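Ethylbenzene dehydrogenase beta-subunit (Aromatoleum aromaticum, PDB 2IVF) is an iron-sulfur subunit of the ferredoxin-like 4Fe-4S dicluster kind, binding three SF4 clusters and one fe3-s4 cluster and probably passing electrons between them. Local coordinates at residues N141-Y146 with L295-G300; K252-A257 with L310-T315; H112-S117 with G121-W126; T57-K62 with D67-G72. All coordinates share one frame; numbering follows the deposited sequence.

Interaction 1: residues N141-Y146 with L295-G300; sequences NPFFFY and LDVLEG
The rings of F143 and F145 project from one side of their strand toward helix 295-302, and each meets one aliphatic side chain obliquely. In the plane of the F143 ring, at its edge, lies the carbonyl oxygen N141 O. F143 CE2 approaches V297 CG1 at 4.2 Å. The closer pair is F145 with L298, the methyl CD2 lying 3.8 Å from F145 CE1 and about as near to CZ. With chi1 at 56°, the F145 ring is held between its own backbone N and carbonyl carbon, which carries it out toward the helix. L298 starts off along the flank of the helix; its chi2 of -178° sends CD1 straight on from CA, and the other methyl, CD2, branches off to the F145 ring.

The contact illustrates how a strand can serve two partners: F143 and F145 face the helix, while P142, F144 and Y146 pack on the alpha-subunit chain. The F145 side chain is about 10 Å from a bound SF4 cluster. Between the two segments all the contacts are carbon to carbon, consistent with close packing and exclusion of water between these side chains.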
# COMPACT_ATOMS: atom_id res chain seq x y z
N ASN B 141 -13.54 -5.43 -21.35
CA ASN B 141 -14.42 -5.72 -20.24
C ASN B 141 -13.82 -6.64 -19.19
O ASN B 141 -14.47 -7.59 -18.75
CB ASN B 141 -15.73 -6.34 -20.73
CG ASN B 141 -16.57 -5.37 -21.50
OD1 ASN B 141 -16.86 -4.30 -21.00
ND2 ASN B 141 -16.91 -5.71 -22.77
N PRO B 142 -12.61 -6.33 -18.70
CA PRO B 142 -12.09 -7.11 -17.60
C PRO B 142 -12.96 -6.81 -16.36
O PRO B 142 -13.60 -5.78 -16.29
CB PRO B 142 -10.66 -6.57 -17.44
CG PRO B 142 -10.78 -5.13 -17.85
CD PRO B 142 -11.74 -5.18 -19.03
N PHE B 143 -13.05 -7.74 -15.42
CA PHE B 143 -13.69 -7.41 -14.15
C PHE B 143 -13.00 -8.11 -13.00
O PHE B 143 -12.41 -9.18 -13.16
CB PHE B 143 -15.14 -7.75 -14.21
CG PHE B 143 -15.39 -9.19 -14.33
CD1 PHE B 143 -15.44 -9.80 -15.57
CD2 PHE B 143 -15.55 -9.96 -13.20
CE1 PHE B 143 -15.68 -11.15 -15.69
CE2 PHE B 143 -15.80 -11.35 -13.34
CZ PHE B 143 -15.83 -11.91 -14.57
N PHE B 144 -13.06 -7.47 -11.84
CA PHE B 144 -12.53 -8.03 -10.62
C PHE B 144 -13.04 -7.13 -9.51
O PHE B 144 -13.44 -5.99 -9.74
CB PHE B 144 -11.00 -8.02 -10.62
CG PHE B 144 -10.42 -6.64 -10.53
CD1 PHE B 144 -10.15 -6.07 -9.32
CD2 PHE B 144 -10.14 -5.89 -11.70
CE1 PHE B 144 -9.65 -4.75 -9.23
CE2 PHE B 144 -9.64 -4.62 -11.61
CZ PHE B 144 -9.40 -4.04 -10.36
N PHE B 145 -13.01 -7.68 -8.30
CA PHE B 145 -13.29 -6.98 -7.06
C PHE B 145 -12.51 -7.75 -6.00
O PHE B 145 -11.95 -8.81 -6.31
CB PHE B 145 -14.80 -6.95 -6.76
CG PHE B 145 -15.45 -8.27 -6.72
CD1 PHE B 145 -16.00 -8.82 -7.86
CD2 PHE B 145 -15.53 -9.00 -5.53
CE1 PHE B 145 -16.64 -10.03 -7.85
CE2 PHE B 145 -16.14 -10.24 -5.51
CZ PHE B 145 -16.72 -10.75 -6.68
N TYR B 146 -12.48 -7.23 -4.77
CA TYR B 146 -11.71 -7.83 -3.70
C TYR B 146 -12.63 -8.53 -2.73
O TYR B 146 -13.74 -8.02 -2.43
CB TYR B 146 -10.86 -6.78 -3.03
CG TYR B 146 -9.92 -6.10 -3.99
CD1 TYR B 146 -8.83 -6.79 -4.50
CD2 TYR B 146 -10.10 -4.77 -4.37
CE1 TYR B 146 -7.96 -6.20 -5.41
CE2 TYR B 146 -9.19 -4.13 -5.27
CZ TYR B 146 -8.13 -4.87 -5.76
OH TYR B 146 -7.24 -4.26 -6.63
N LEU B 295 -23.56 -11.79 -14.28
CA LEU B 295 -24.42 -12.09 -13.15
C LEU B 295 -24.18 -13.53 -12.66
O LEU B 295 -24.21 -13.80 -11.46
CB LEU B 295 -25.88 -11.88 -13.54
CG LEU B 295 -27.00 -12.24 -12.57
CD1 LEU B 295 -26.85 -11.51 -11.23
CD2 LEU B 295 -28.39 -12.02 -13.25
N ASP B 296 -23.96 -14.47 -13.58
CA ASP B 296 -23.85 -15.85 -13.17
C ASP B 296 -22.62 -16.09 -12.32
O ASP B 296 -22.64 -16.95 -11.45
CB ASP B 296 -23.96 -16.85 -14.35
CG ASP B 296 -22.89 -16.63 -15.42
OD1 ASP B 296 -22.26 -15.57 -15.46
OD2 ASP B 296 -22.70 -17.53 -16.27
N VAL B 297 -21.59 -15.28 -12.51
CA VAL B 297 -20.41 -15.31 -11.66
C VAL B 297 -20.75 -14.89 -10.24
O VAL B 297 -20.43 -15.61 -9.30
CB VAL B 297 -19.27 -14.40 -12.26
CG1 VAL B 297 -18.09 -14.26 -11.28
CG2 VAL B 297 -18.79 -15.02 -13.58
N LEU B 298 -21.48 -13.80 -10.09
CA LEU B 298 -21.86 -13.33 -8.77
C LEU B 298 -22.85 -14.30 -8.13
O LEU B 298 -22.78 -14.53 -6.94
CB LEU B 298 -22.43 -11.91 -8.78
CG LEU B 298 -21.47 -10.82 -9.19
CD1 LEU B 298 -22.11 -9.43 -9.12
CD2 LEU B 298 -20.27 -10.88 -8.27
N GLU B 299 -23.73 -14.86 -8.93
CA GLU B 299 -24.67 -15.88 -8.45
C GLU B 299 -23.93 -17.12 -7.95
O GLU B 299 -24.39 -17.79 -7.03
CB GLU B 299 -25.66 -16.33 -9.54
CG GLU B 299 -26.70 -15.30 -9.87
CD GLU B 299 -27.62 -15.71 -10.98
OE1 GLU B 299 -27.26 -16.63 -11.74
OE2 GLU B 299 -28.71 -15.11 -11.10
N GLY B 300 -22.79 -17.43 -8.55
CA GLY B 300 -22.02 -18.57 -8.13
C GLY B 300 -21.55 -18.42 -6.70
O GLY B 300 -21.47 -19.42 -5.95

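Interaction 2: residues K252-A257 with L310-T315; sequences KKWKVA and LAVLHT. With PO4 (phosphate ion), chain P.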
# COMPACT_ATOMS: atom_id res chain seq x y z
N LYS B 252 -31.35 -8.81 7.04
CA LYS B 252 -32.71 -9.24 7.29
C LYS B 252 -33.78 -8.32 6.73
O LYS B 252 -34.81 -8.80 6.30
CB LYS B 252 -32.97 -9.43 8.78
CG LYS B 252 -32.09 -10.45 9.48
CD LYS B 252 -32.16 -11.83 8.86
CE LYS B 252 -33.48 -12.46 9.07
NZ LYS B 252 -33.35 -13.91 8.69
N LYS B 253 -33.57 -7.01 6.78
CA LYS B 253 -34.61 -6.05 6.38
C LYS B 253 -34.50 -5.75 4.88
O LYS B 253 -35.39 -6.09 4.10
CB LYS B 253 -34.50 -4.78 7.24
CG LYS B 253 -35.50 -3.60 6.93
CD LYS B 253 -35.14 -2.39 7.85
CE LYS B 253 -35.99 -1.18 7.63
NZ LYS B 253 -35.52 -0.02 8.48
N TRP B 254 -33.41 -5.14 4.48
CA TRP B 254 -33.16 -4.84 3.07
C TRP B 254 -32.77 -6.07 2.29
O TRP B 254 -32.92 -6.10 1.06
CB TRP B 254 -32.06 -3.77 2.95
CG TRP B 254 -32.58 -2.45 3.28
CD1 TRP B 254 -32.57 -1.85 4.50
CD2 TRP B 254 -33.25 -1.54 2.39
NE1 TRP B 254 -33.19 -0.64 4.42
CE2 TRP B 254 -33.63 -0.42 3.14
CE3 TRP B 254 -33.59 -1.58 1.03
CZ2 TRP B 254 -34.30 0.68 2.57
CZ3 TRP B 254 -34.23 -0.48 0.46
CH2 TRP B 254 -34.61 0.63 1.23
N LYS B 255 -32.17 -7.03 2.98
CA LYS B 255 -31.70 -8.30 2.41
C LYS B 255 -30.75 -8.07 1.24
O LYS B 255 -30.89 -8.68 0.20
CB LYS B 255 -32.87 -9.18 1.98
CG LYS B 255 -33.98 -9.26 3.02
CD LYS B 255 -35.07 -10.28 2.70
CE LYS B 255 -36.15 -10.32 3.82
NZ LYS B 255 -37.10 -9.10 3.99
N VAL B 256 -29.78 -7.20 1.43
CA VAL B 256 -28.80 -6.87 0.37
C VAL B 256 -27.44 -7.48 0.64
O VAL B 256 -26.53 -7.37 -0.16
CB VAL B 256 -28.64 -5.33 0.19
CG1 VAL B 256 -29.91 -4.76 -0.45
CG2 VAL B 256 -28.30 -4.66 1.52
N ALA B 257 -27.31 -8.12 1.81
CA ALA B 257 -26.07 -8.72 2.23
C ALA B 257 -26.32 -10.25 2.18
O ALA B 257 -27.22 -10.77 2.85
CB ALA B 257 -25.68 -8.23 3.62
N LEU B 310 -28.77 -6.23 -6.77
CA LEU B 310 -28.16 -5.21 -7.61
C LEU B 310 -29.21 -4.19 -8.00
O LEU B 310 -28.94 -2.97 -8.03
CB LEU B 310 -27.48 -5.86 -8.84
CG LEU B 310 -26.28 -6.76 -8.52
CD1 LEU B 310 -25.77 -7.43 -9.82
CD2 LEU B 310 -25.14 -6.01 -7.81
N ALA B 311 -30.42 -4.67 -8.27
CA ALA B 311 -31.49 -3.78 -8.67
C ALA B 311 -31.88 -2.80 -7.52
O ALA B 311 -32.16 -1.63 -7.77
CB ALA B 311 -32.68 -4.58 -9.16
N VAL B 312 -31.89 -3.33 -6.30
CA VAL B 312 -32.20 -2.56 -5.08
C VAL B 312 -31.08 -1.51 -4.90
O VAL B 312 -31.36 -0.35 -4.62
CB VAL B 312 -32.29 -3.49 -3.87
CG1 VAL B 312 -32.39 -2.69 -2.51
CG2 VAL B 312 -33.47 -4.43 -4.02
N LEU B 313 -29.82 -1.92 -5.02
CA LEU B 313 -28.72 -0.99 -4.86
C LEU B 313 -28.84 0.15 -5.86
O LEU B 313 -28.65 1.31 -5.49
CB LEU B 313 -27.38 -1.67 -5.05
CG LEU B 313 -26.97 -2.67 -3.95
CD1 LEU B 313 -25.78 -3.47 -4.36
CD2 LEU B 313 -26.69 -1.91 -2.64
N HIS B 314 -29.14 -0.17 -7.10
CA HIS B 314 -29.24 0.87 -8.11
C HIS B 314 -30.43 1.74 -7.86
O HIS B 314 -30.33 2.94 -8.01
CB HIS B 314 -29.19 0.26 -9.50
CG HIS B 314 -27.83 -0.25 -9.86
ND1 HIS B 314 -26.75 0.60 -10.10
CD2 HIS B 314 -27.33 -1.50 -9.95
CE1 HIS B 314 -25.68 -0.12 -10.36
NE2 HIS B 314 -26.00 -1.40 -10.26
N THR B 315 -31.56 1.15 -7.42
CA THR B 315 -32.76 1.94 -7.19
C THR B 315 -32.50 2.91 -6.04
O THR B 315 -32.81 4.11 -6.11
CB THR B 315 -33.95 1.04 -6.88
OG1 THR B 315 -34.20 0.28 -8.05
CG2 THR B 315 -35.21 1.84 -6.60
P PO4 P . -27.69 3.93 -10.44
O1 PO4 P . -28.71 4.33 -9.38
O2 PO4 P . -26.66 3.00 -9.77
O3 PO4 P . -28.35 3.21 -11.60
O4 PO4 P . -26.99 5.17 -10.95
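A single methyl group, V312 CG1, carries this contact, meeting both W254 and V256 of the opposing segment. It lies 3.9 Å from W254 CE3, near the plane of the indole and at its edge, and 3.8 Å from V256 CG1, where the two valines cross at about a right angle. V312 presents this methyl because CG1 stands anti to the backbone N (chi1 171°), pointing outward from helix 306-321. On the other side, K255 is the first residue after the helix to leave helical backbone angles, with a positive phi of 55°, and the chain bends so that W254 and V256, two residues apart, both face V312. L328 of helix 327-333 touches all three side chains, so the loop after helix 246-253 meets helices 306-321 and 327-333 here.

The indole nitrogen W254 NE1 is bonded to E327, which also forms a salt bridge with K253 and may thereby limit rotation of the ring. On a separate side of helix 306-321, H314 ND1 points at phosphate O2, but 2.4 Å is doubtfully short; R317 and R321 also bind this ion, probably a crystallisation component. The chemistry thus divides: dispersion between methyls and an indole rim closes the joint, while charge is handled at its margins.

Interaction 3: residues H112-S117 with G121-W126; sequences HFHPTS and GKDPAW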
# COMPACT_ATOMS: atom_id res chain seq x y z
N HIS B 112 19.84 -10.96 -4.91
CA HIS B 112 18.89 -9.86 -4.73
C HIS B 112 17.94 -10.30 -3.70
O HIS B 112 17.90 -11.45 -3.35
CB HIS B 112 18.15 -9.52 -6.05
CG HIS B 112 17.43 -10.69 -6.65
ND1 HIS B 112 16.05 -10.82 -6.62
CD2 HIS B 112 17.90 -11.77 -7.31
CE1 HIS B 112 15.71 -11.93 -7.23
NE2 HIS B 112 16.81 -12.54 -7.65
N PHE B 113 17.16 -9.35 -3.20
CA PHE B 113 16.17 -9.59 -2.18
C PHE B 113 14.96 -10.31 -2.76
O PHE B 113 14.35 -9.83 -3.71
CB PHE B 113 15.72 -8.22 -1.58
CG PHE B 113 14.86 -8.36 -0.36
CD1 PHE B 113 15.44 -8.66 0.87
CD2 PHE B 113 13.49 -8.26 -0.45
CE1 PHE B 113 14.65 -8.79 1.98
CE2 PHE B 113 12.69 -8.41 0.67
CZ PHE B 113 13.28 -8.68 1.89
N HIS B 114 14.62 -11.49 -2.22
CA HIS B 114 13.58 -12.24 -2.80
C HIS B 114 13.05 -13.27 -1.81
O HIS B 114 13.72 -13.58 -0.82
CB HIS B 114 14.14 -12.93 -4.05
CG HIS B 114 15.00 -14.09 -3.74
ND1 HIS B 114 14.50 -15.31 -3.32
CD2 HIS B 114 16.35 -14.22 -3.74
CE1 HIS B 114 15.50 -16.14 -3.11
NE2 HIS B 114 16.63 -15.50 -3.35
N PRO B 115 11.83 -13.76 -2.03
CA PRO B 115 11.24 -14.77 -1.15
C PRO B 115 11.71 -16.17 -1.42
O PRO B 115 12.17 -16.46 -2.54
CB PRO B 115 9.75 -14.65 -1.45
CG PRO B 115 9.72 -14.24 -2.89
CD PRO B 115 10.88 -13.33 -3.07
N THR B 116 11.58 -17.01 -0.40
CA THR B 116 11.88 -18.44 -0.47
C THR B 116 10.68 -19.10 0.23
O THR B 116 10.29 -18.66 1.31
CB THR B 116 13.17 -18.78 0.27
OG1 THR B 116 14.27 -18.08 -0.31
CG2 THR B 116 13.47 -20.30 0.25
N SER B 117 10.12 -20.15 -0.37
CA SER B 117 9.02 -20.89 0.24
C SER B 117 9.47 -21.59 1.51
O SER B 117 10.53 -22.21 1.54
CB SER B 117 8.43 -21.94 -0.74
OG SER B 117 7.60 -22.88 -0.05
N GLY B 121 11.57 -24.75 0.45
CA GLY B 121 12.91 -24.18 0.58
C GLY B 121 13.44 -23.53 -0.70
O GLY B 121 14.59 -23.15 -0.75
N LYS B 122 12.60 -23.41 -1.73
CA LYS B 122 12.99 -22.81 -3.00
C LYS B 122 12.16 -21.58 -3.31
O LYS B 122 11.26 -21.25 -2.53
CB LYS B 122 12.79 -23.82 -4.12
CG LYS B 122 13.39 -25.19 -3.79
CD LYS B 122 13.19 -26.14 -4.96
CE LYS B 122 13.32 -27.60 -4.56
NZ LYS B 122 13.79 -27.74 -3.16
N ASP B 123 12.39 -20.95 -4.45
CA ASP B 123 11.56 -19.82 -4.83
C ASP B 123 10.12 -20.26 -4.97
O ASP B 123 9.83 -21.32 -5.55
CB ASP B 123 11.93 -19.21 -6.16
CG ASP B 123 13.37 -18.76 -6.24
OD1 ASP B 123 14.05 -18.55 -5.21
OD2 ASP B 123 13.80 -18.63 -7.38
N PRO B 124 9.20 -19.42 -4.49
CA PRO B 124 7.79 -19.76 -4.49
C PRO B 124 7.21 -19.60 -5.88
O PRO B 124 7.63 -18.74 -6.63
CB PRO B 124 7.18 -18.74 -3.54
CG PRO B 124 8.10 -17.54 -3.56
CD PRO B 124 9.48 -18.10 -3.88
N ALA B 125 6.27 -20.46 -6.21
CA ALA B 125 5.51 -20.30 -7.44
C ALA B 125 4.05 -20.01 -7.09
O ALA B 125 3.17 -19.97 -7.98
CB ALA B 125 5.65 -21.59 -8.31
N TRP B 126 3.79 -19.85 -5.79
CA TRP B 126 2.52 -19.45 -5.29
C TRP B 126 2.75 -18.91 -3.88
O TRP B 126 3.81 -19.11 -3.27
CB TRP B 126 1.55 -20.62 -5.27
CG TRP B 126 0.20 -20.25 -4.81
CD1 TRP B 126 -0.32 -20.46 -3.56
CD2 TRP B 126 -0.81 -19.57 -5.55
NE1 TRP B 126 -1.60 -19.97 -3.49
CE2 TRP B 126 -1.92 -19.40 -4.70
CE3 TRP B 126 -0.89 -19.07 -6.86
CZ2 TRP B 126 -3.06 -18.75 -5.10
CZ3 TRP B 126 -2.04 -18.48 -7.27
CH2 TRP B 126 -3.12 -18.33 -6.41
O HOH W 1 14.51 -19.18 -2.60
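S117 and K122 are joined by the main bond of this contact: S117 N donates to K122 O at 2.7 Å, nearly straight at 164°, and the donor is tilted modestly from the carbonyl plane. A weak return bond runs from G121 N to S117 O, closing the short loop between the segments. Beside it T116 lays its methyl CG2 against G121 O, only 3.2 Å away, while S117 CB rests against K122 O. The prolines form the apolar half of the contact. P115 and P124 cross at about a right angle with CG to CG at 3.7 Å, and P124 CD also comes up to P115 O. H114 ND1 donates to P115 O at 2.7 Å from above the carbonyl plane, although that oxygen lies nearly in the plane of the imidazole. With the ring held so, H114 CE1 lies 3.5 Å from D123 OD1, ring and carboxylate standing 74° apart. A water bridges the same D123 OD1 to T116 OG1.

The whole is a compact turn within the long irregular excursion between helix 99-104 and strand 136-138, far from the centre of the chain, a region without regular helix or strand, held by local bonds and by residues 93-98. G121, with positive phi, lies at its bend.

In the next shell, the hydroxyl of S117 accepts from S119 N, an ST turn, and also pairs with T120 N and D93. Further out, F95 packs on both prolines, N98 brackets H114 N and H112 O, and G870 of the alpha-subunit chain meets P115.

Interaction 4: residues T57-K62 with D67-G72; sequences TTYPGK and DYERKG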
# COMPACT_ATOMS: atom_id res chain seq x y z
N THR B 57 -8.55 -11.69 -1.12
CA THR B 57 -7.98 -11.99 -2.42
C THR B 57 -8.81 -11.39 -3.51
O THR B 57 -9.92 -10.93 -3.30
CB THR B 57 -7.88 -13.53 -2.64
OG1 THR B 57 -9.18 -14.11 -2.49
CG2 THR B 57 -6.88 -14.18 -1.62
N THR B 58 -8.27 -11.43 -4.71
CA THR B 58 -8.93 -10.82 -5.86
C THR B 58 -9.88 -11.88 -6.44
O THR B 58 -9.57 -13.08 -6.44
CB THR B 58 -7.90 -10.30 -6.88
OG1 THR B 58 -7.08 -9.28 -6.25
CG2 THR B 58 -8.58 -9.72 -8.18
N TYR B 59 -11.06 -11.46 -6.82
CA TYR B 59 -12.03 -12.34 -7.46
C TYR B 59 -12.42 -11.79 -8.84
O TYR B 59 -12.59 -10.54 -8.96
CB TYR B 59 -13.27 -12.56 -6.57
CG TYR B 59 -14.07 -13.72 -7.11
CD1 TYR B 59 -13.85 -15.01 -6.64
CD2 TYR B 59 -14.92 -13.55 -8.18
CE1 TYR B 59 -14.51 -16.09 -7.19
CE2 TYR B 59 -15.62 -14.62 -8.71
CZ TYR B 59 -15.37 -15.90 -8.22
OH TYR B 59 -16.03 -16.97 -8.74
N PRO B 60 -12.54 -12.68 -9.88
CA PRO B 60 -12.15 -14.10 -9.96
C PRO B 60 -10.72 -14.32 -9.55
O PRO B 60 -9.82 -13.47 -9.85
CB PRO B 60 -12.24 -14.42 -11.46
CG PRO B 60 -13.16 -13.44 -11.99
CD PRO B 60 -13.25 -12.28 -11.10
N GLY B 61 -10.49 -15.46 -8.91
CA GLY B 61 -9.14 -15.86 -8.51
C GLY B 61 -9.23 -17.24 -7.88
O GLY B 61 -10.32 -17.84 -7.83
N LYS B 62 -8.11 -17.74 -7.40
CA LYS B 62 -8.07 -19.08 -6.78
C LYS B 62 -8.52 -19.02 -5.30
O LYS B 62 -8.85 -20.05 -4.72
CB LYS B 62 -6.68 -19.70 -6.91
CG LYS B 62 -6.33 -20.03 -8.37
CD LYS B 62 -5.04 -20.75 -8.49
CE LYS B 62 -4.59 -20.90 -9.94
NZ LYS B 62 -3.33 -21.69 -9.87
N ASP B 67 -7.66 -22.62 -4.30
CA ASP B 67 -8.64 -23.51 -4.85
C ASP B 67 -9.49 -24.10 -3.76
O ASP B 67 -9.90 -25.21 -3.88
CB ASP B 67 -7.98 -24.59 -5.72
CG ASP B 67 -7.47 -24.04 -7.05
OD1 ASP B 67 -7.98 -23.00 -7.49
OD2 ASP B 67 -6.58 -24.65 -7.66
N TYR B 68 -9.78 -23.34 -2.70
CA TYR B 68 -10.63 -23.87 -1.59
C TYR B 68 -11.99 -24.39 -2.07
O TYR B 68 -12.61 -25.31 -1.48
CB TYR B 68 -10.82 -22.79 -0.53
CG TYR B 68 -11.95 -21.79 -0.75
CD1 TYR B 68 -11.76 -20.61 -1.45
CD2 TYR B 68 -13.22 -22.05 -0.25
CE1 TYR B 68 -12.79 -19.70 -1.63
CE2 TYR B 68 -14.25 -21.17 -0.42
CZ TYR B 68 -14.04 -19.98 -1.11
OH TYR B 68 -15.09 -19.14 -1.25
N GLU B 69 -12.47 -23.79 -3.16
CA GLU B 69 -13.78 -24.13 -3.76
C GLU B 69 -13.74 -25.45 -4.46
O GLU B 69 -14.80 -25.96 -4.87
CB GLU B 69 -14.25 -23.00 -4.74
CG GLU B 69 -14.46 -21.70 -4.07
CD GLU B 69 -14.58 -20.50 -5.02
OE1 GLU B 69 -13.68 -20.34 -5.85
OE2 GLU B 69 -15.55 -19.70 -4.91
N ARG B 70 -12.55 -26.02 -4.60
CA ARG B 70 -12.40 -27.36 -5.15
C ARG B 70 -12.08 -28.42 -4.09
O ARG B 70 -11.87 -29.56 -4.44
CB ARG B 70 -11.27 -27.38 -6.17
CG ARG B 70 -11.44 -26.36 -7.27
CD ARG B 70 -10.84 -26.84 -8.57
NE ARG B 70 -11.57 -26.20 -9.67
CZ ARG B 70 -11.01 -25.46 -10.63
NH1 ARG B 70 -9.68 -25.25 -10.67
NH2 ARG B 70 -11.78 -24.92 -11.57
N LYS B 71 -12.03 -28.04 -2.83
CA LYS B 71 -11.48 -28.93 -1.81
C LYS B 71 -12.54 -29.64 -0.94
O LYS B 71 -12.21 -30.21 0.12
CB LYS B 71 -10.41 -28.22 -1.02
CG LYS B 71 -9.15 -27.94 -1.87
CD LYS B 71 -8.05 -27.29 -1.03
CE LYS B 71 -6.70 -27.32 -1.74
NZ LYS B 71 -6.79 -27.00 -3.16
N GLY B 72 -13.79 -29.59 -1.37
CA GLY B 72 -14.82 -30.39 -0.72
C GLY B 72 -15.21 -29.93 0.67
O GLY B 72 -14.98 -28.80 1.05
O HOH W 2 -15.08 -19.37 -7.84
O HOH W 3 -11.70 -18.34 -5.52
O HOH W 4 -11.31 -21.50 -4.91
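The carbonyl oxygen K62 O takes the N-H of D67 at 2.9 Å, and a water that also meets E69 lies within bonding reach of it. The backbone bond closes a loop that follows strand 55-59 and leads into a 3-10 turn at residues 68-70, whose R70 N returns to D67 O. The D67 N to K62 O bond is bent, 140° at the hydrogen, and the donor is tilted from the carbonyl plane. D67 takes a positive phi of 57°, which swings the chain from the K62 side into the turn.

Most of the remaining contact runs through water. One water donates to E69 OE1 at 2.6 Å and also meets Y59 OH at the edge of the tyrosine ring. Two more lie within bonding reach of OE1, one also near G61 O, the other near K62 O and accepting from E69 N; not all their acceptors can be served at once. The carboxylate thus ties strand end, loop and turn together largely through water, its one direct approach to Y59 being 4.4 Å from OE2 to CE1. That second oxygen, OE2, is held by H261 NE2, which probably fixes the rotation of the carboxylate. E69 CG covers one face of the Y68 ring near its rim, while R149 makes a cation-pi contact with the same ring. At the strand end, Y59 leans on L301 of helix 295-302, and a cis peptide leads into P60, whose CB lies over a face of the Y59 ring.

K62 runs out extended past D67, its CG 3.5 Å from D67 OD1 and its NZ 4.9 Å from D67 OD2.

In the fold
Interaction 1 is the most buried of the four and purely apolar; interaction 2 is equally apolar between its segments but lies nearer the surface. Their helices, 295-302 and 306-321, follow each other in the chain and touch at L298 CD1 and L310 CD1, 4.2 Å apart. Interactions 1 and 4 use neighbouring strands of one sheet, joined by a probable hydrogen bond from Y59 N to F145 O, yet interaction 4 turns to water and a carboxylate where its loop reaches the surface. Interaction 3, partly buried and well out from the centre of the chain, about 44 Å from interaction 2 between centres, depends on backbone bonds and prolines, and touches interaction 4 through W126 and K62.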